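Lipoprotein (Actinomyces odontolyticus, PDB 3UP9) probably binds L-methionine as the substrate-binding lipoprotein of a membrane transport system, and holds selenomethionine in this crystal. Local coordinates at residues A[61-65]-A[66-70]; A[49-53]-A[54-58]. All blocks are in the same frame, centred on the assembly; numbering follows the deposited sequence.

Contact 1. Residues A[61-65]-A[66-70]. With MSE (selenomethionine), chain B.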
# COMPACT_ATOMS: atom_id res chain seq x y z
N PHE A 61 5.54 -7.99 -3.89
CA PHE A 61 5.10 -6.78 -4.55
C PHE A 61 3.82 -6.32 -3.85
O PHE A 61 2.73 -6.78 -4.18
CB PHE A 61 4.89 -7.00 -6.07
CG PHE A 61 4.32 -5.82 -6.77
CD1 PHE A 61 4.82 -4.53 -6.54
CD2 PHE A 61 3.24 -5.97 -7.64
CE1 PHE A 61 4.27 -3.43 -7.19
CE2 PHE A 61 2.69 -4.88 -8.31
CZ PHE A 61 3.19 -3.60 -8.08
N TYR A 62 4.00 -5.49 -2.82
CA TYR A 62 2.88 -5.03 -1.99
C TYR A 62 3.17 -3.76 -1.20
O TYR A 62 2.26 -3.20 -0.67
CB TYR A 62 2.45 -6.12 -1.00
CG TYR A 62 3.25 -6.17 0.28
CD1 TYR A 62 4.52 -6.74 0.31
CD2 TYR A 62 2.75 -5.66 1.46
CE1 TYR A 62 5.27 -6.79 1.48
CE2 TYR A 62 3.50 -5.69 2.60
CZ TYR A 62 4.77 -6.24 2.62
OH TYR A 62 5.49 -6.29 3.79
N GLN A 63 4.44 -3.34 -1.10
CA GLN A 63 4.82 -2.33 -0.15
C GLN A 63 5.41 -1.06 -0.79
O GLN A 63 5.85 -1.06 -1.94
CB GLN A 63 5.74 -2.93 0.91
CG GLN A 63 7.19 -3.00 0.54
CD GLN A 63 7.95 -3.92 1.46
OE1 GLN A 63 8.20 -3.56 2.60
NE2 GLN A 63 8.31 -5.10 0.97
N THR A 64 5.35 0.02 -0.03
CA THR A 64 5.74 1.34 -0.44
C THR A 64 7.17 1.49 0.04
O THR A 64 7.62 0.80 0.93
CB THR A 64 4.82 2.46 0.16
OG1 THR A 64 4.92 2.46 1.63
CG2 THR A 64 3.33 2.28 -0.25
N VAL A 65 7.86 2.44 -0.57
CA VAL A 65 9.25 2.73 -0.28
C VAL A 65 9.43 3.16 1.17
O VAL A 65 10.34 2.66 1.81
CB VAL A 65 9.89 3.69 -1.34
CG1 VAL A 65 11.12 4.46 -0.78
CG2 VAL A 65 10.26 2.89 -2.59
N PRO A 66 8.59 4.06 1.70
CA PRO A 66 8.70 4.39 3.11
C PRO A 66 8.44 3.24 4.12
O PRO A 66 9.13 3.15 5.14
CB PRO A 66 7.69 5.52 3.29
CG PRO A 66 7.49 6.11 1.92
CD PRO A 66 7.59 4.91 1.02
N TYR A 67 7.47 2.39 3.85
CA TYR A 67 7.22 1.24 4.68
C TYR A 67 8.43 0.30 4.65
O TYR A 67 8.84 -0.21 5.72
CB TYR A 67 5.95 0.52 4.19
CG TYR A 67 5.65 -0.75 4.94
CD1 TYR A 67 6.29 -1.95 4.60
CD2 TYR A 67 4.74 -0.78 5.97
CE1 TYR A 67 6.01 -3.13 5.28
CE2 TYR A 67 4.46 -1.96 6.65
CZ TYR A 67 5.11 -3.13 6.31
OH TYR A 67 4.89 -4.32 7.02
N LEU A 68 8.99 0.06 3.46
CA LEU A 68 10.19 -0.78 3.31
C LEU A 68 11.36 -0.23 4.13
O LEU A 68 12.02 -0.98 4.84
CB LEU A 68 10.58 -0.96 1.83
CG LEU A 68 11.93 -1.68 1.52
CD1 LEU A 68 11.89 -3.13 2.01
CD2 LEU A 68 12.20 -1.62 0.00
N GLU A 69 11.59 1.08 4.05
CA GLU A 69 12.68 1.72 4.77
C GLU A 69 12.49 1.56 6.28
O GLU A 69 13.43 1.27 6.98
CB GLU A 69 12.81 3.20 4.38
CG GLU A 69 13.36 3.35 2.98
CD GLU A 69 13.20 4.70 2.34
OE1 GLU A 69 12.39 5.52 2.77
OE2 GLU A 69 13.92 4.94 1.37
N ASN A 70 11.29 1.75 6.77
CA ASN A 70 10.97 1.48 8.17
C ASN A 70 11.18 0.00 8.59
O ASN A 70 11.71 -0.23 9.71
CB ASN A 70 9.56 1.93 8.52
CG ASN A 70 9.23 1.66 9.97
OD1 ASN A 70 9.59 2.43 10.84
ND2 ASN A 70 8.54 0.53 10.23
N MSE B . -0.53 -0.90 -1.15
CA MSE B . -0.26 -0.01 -0.00
C MSE B . -0.13 1.44 -0.40
O MSE B . 0.38 1.75 -1.51
OXT MSE B . -0.53 2.28 0.43
CB MSE B . 1.01 -0.43 0.69
CG MSE B . 1.31 0.36 2.00
SE MSE B . 2.96 -0.25 2.78
CE MSE B . 2.66 -2.21 3.01
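Thr64 O takes the backbone N-H of Leu68 at 3.0 Å, a nearly straight bond (166° at the hydrogen) that closes the first turn of the helix. Thr64 is its N-cap: OG1 sits between the backbone N and the carbonyl carbon (chi1 63°) and accepts a weak bond from Tyr67 N at 3.4 Å. The same rotation turns the other branch to the ligand, with CG2 3.3 Å from the selenomethionine O. Tyr67 meets the opposite end of that ligand. Its ring takes the terminal methyl CE over the centre of one face, and its CB lies 3.4 Å from the selenium. Gln63 crosses this ring at about a right angle, OE1 lying in the ring plane at the edge, 3.2 Å from Tyr67 CD1, while NE2 bonds to Asn49. Tyr62 reaches in obliquely, its OH 3.5 Å from Tyr67 CE1. Tyr62 CE2 lies 3.6 Å from the selenomethionine CE, and this methyl sits between the Tyr62 and Tyr67 rings. Glu88, Arg120, Asn174 and Asn202 hydrogen-bond the ligand from other parts of the pocket. Strand 59-64 pairs with strand 201-207; helix 46-53 touches Tyr62 and Tyr67, and helix 115-127 touches Thr64 and Tyr67.

Contact 2. Residues A[49-53]-A[54-58]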
# COMPACT_ATOMS: atom_id res chain seq x y z
N ASN A 49 6.81 -9.83 4.05
CA ASN A 49 8.19 -9.49 4.32
C ASN A 49 8.84 -10.64 5.14
O ASN A 49 9.95 -11.06 4.82
CB ASN A 49 8.33 -8.11 4.97
CG ASN A 49 8.52 -6.96 3.95
OD1 ASN A 49 8.66 -7.20 2.75
ND2 ASN A 49 8.52 -5.68 4.45
N THR A 50 8.10 -11.21 6.11
CA THR A 50 8.55 -12.38 6.85
C THR A 50 8.81 -13.57 5.88
O THR A 50 9.84 -14.22 5.92
CB THR A 50 7.52 -12.74 7.97
OG1 THR A 50 7.51 -11.71 8.95
CG2 THR A 50 7.84 -14.07 8.65
N ALA A 51 7.87 -13.84 5.00
CA ALA A 51 8.04 -14.92 4.01
C ALA A 51 9.24 -14.65 3.11
O ALA A 51 9.96 -15.59 2.84
CB ALA A 51 6.77 -15.14 3.16
N LEU A 52 9.42 -13.41 2.61
CA LEU A 52 10.66 -13.05 1.84
C LEU A 52 11.90 -13.28 2.69
O LEU A 52 12.84 -13.90 2.25
CB LEU A 52 10.65 -11.60 1.32
CG LEU A 52 11.85 -11.16 0.51
CD1 LEU A 52 12.02 -12.15 -0.65
CD2 LEU A 52 11.70 -9.69 0.05
N ASN A 53 11.87 -12.83 3.94
CA ASN A 53 13.02 -13.02 4.82
C ASN A 53 13.38 -14.48 5.08
O ASN A 53 14.57 -14.81 5.09
CB ASN A 53 12.91 -12.31 6.18
CG ASN A 53 14.29 -12.01 6.76
OD1 ASN A 53 15.21 -11.76 5.98
ND2 ASN A 53 14.45 -12.00 8.10
N ASP A 54 12.37 -15.31 5.31
CA ASP A 54 12.57 -16.67 5.81
C ASP A 54 12.84 -17.64 4.66
O ASP A 54 12.98 -18.82 4.88
CB ASP A 54 11.30 -17.17 6.54
CG ASP A 54 10.97 -16.39 7.81
OD1 ASP A 54 11.81 -15.56 8.29
OD2 ASP A 54 9.82 -16.59 8.30
N GLY A 55 12.79 -17.18 3.42
CA GLY A 55 13.02 -18.08 2.31
C GLY A 55 11.79 -18.70 1.63
O GLY A 55 11.93 -19.65 0.93
N ASP A 56 10.60 -18.15 1.77
CA ASP A 56 9.40 -18.76 1.20
C ASP A 56 9.00 -18.16 -0.17
O ASP A 56 8.27 -18.80 -0.93
CB ASP A 56 8.25 -18.66 2.20
CG ASP A 56 8.45 -19.51 3.43
OD1 ASP A 56 8.46 -20.75 3.30
OD2 ASP A 56 8.57 -18.93 4.55
N LEU A 57 9.47 -16.94 -0.43
CA LEU A 57 9.18 -16.13 -1.58
C LEU A 57 10.49 -15.71 -2.17
O LEU A 57 11.49 -15.52 -1.49
CB LEU A 57 8.39 -14.86 -1.19
CG LEU A 57 7.01 -14.92 -0.61
CD1 LEU A 57 6.60 -13.55 -0.05
CD2 LEU A 57 6.03 -15.52 -1.62
N ASP A 58 10.49 -15.55 -3.47
CA ASP A 58 11.61 -14.98 -4.20
C ASP A 58 11.54 -13.45 -4.19
O ASP A 58 12.57 -12.79 -4.19
CB ASP A 58 11.64 -15.50 -5.64
CG ASP A 58 11.97 -17.00 -5.74
OD1 ASP A 58 12.96 -17.44 -5.10
OD2 ASP A 58 11.27 -17.73 -6.50
O HOH W 1 13.64 -15.65 0.31
O HOH W 2 12.24 -12.91 9.48
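Asp54 meets Thr50 where helix 46-53 ends in a Schellman motif, made here by a glycine of positive phi together with two bonds back into the last turn. Asp54 N bonds to Thr50 O at 2.8 Å, an i to i+4 bond at the end of the helix. The two side chains run side by side, pointing the same way, and one carboxylate oxygen, OD2, comes within 3.2 Å of the methyl CG2 of Thr50. The other, OD1, receives a hydrogen bond from a water that also accepts from Asn53 ND2, which ties neighbouring side chains together at the exposed helix end; Asn53 OD1 turns to Lys207. Gly55 then leaves helical geometry at phi 96°, where a CB would press on the preceding carbonyl oxygen, and its N-H makes the weak bond of the pair, to Leu52 O at 3.5 Å. Asp56 supplies the stronger reach back, N to Ala51 O at 2.8 Å and 163° at the hydrogen, and its CB rests near the methyl of Ala51. With the chain reversed, Leu57 folds its side chain back on the helix: CG lies anti to the carbonyl carbon (chi1 -65°), and CD1 packs 3.6 Å from Ala51 CB. Asp58 leads on toward strand 59-64, its OD2 in a salt bridge with Lys212, while its backbone O lies near Leu52 CD1. Between helix and loop, one water donates to two carbonyl oxygens at once, Leu52 O at 2.7 Å and Leu57 O at 2.8 Å.

How the contacts relate
From the N terminus, contact 2 comes first: the chain runs down helix 46-53, turns back through 54-58 and enters strand 59-64. Contact 1 follows where that strand gives way to helix 65-75. Both close short local turns, in series, neither enclosing nor crossing the other, with centres about 15 Å apart. Together they make a helix-strand-helix run whose strand pairs in the mixed sheet with strands 7-13 and 201-207. The two also touch directly, because Asn49 faces the strand and second helix: its side chain packs on Tyr62, and its ND2 lies 3.7 Å from Tyr67 CE1. Contact 1 borders the ligand, whereas in contact 2 the side chain of Leu52 is about 12 Å from the selenomethionine.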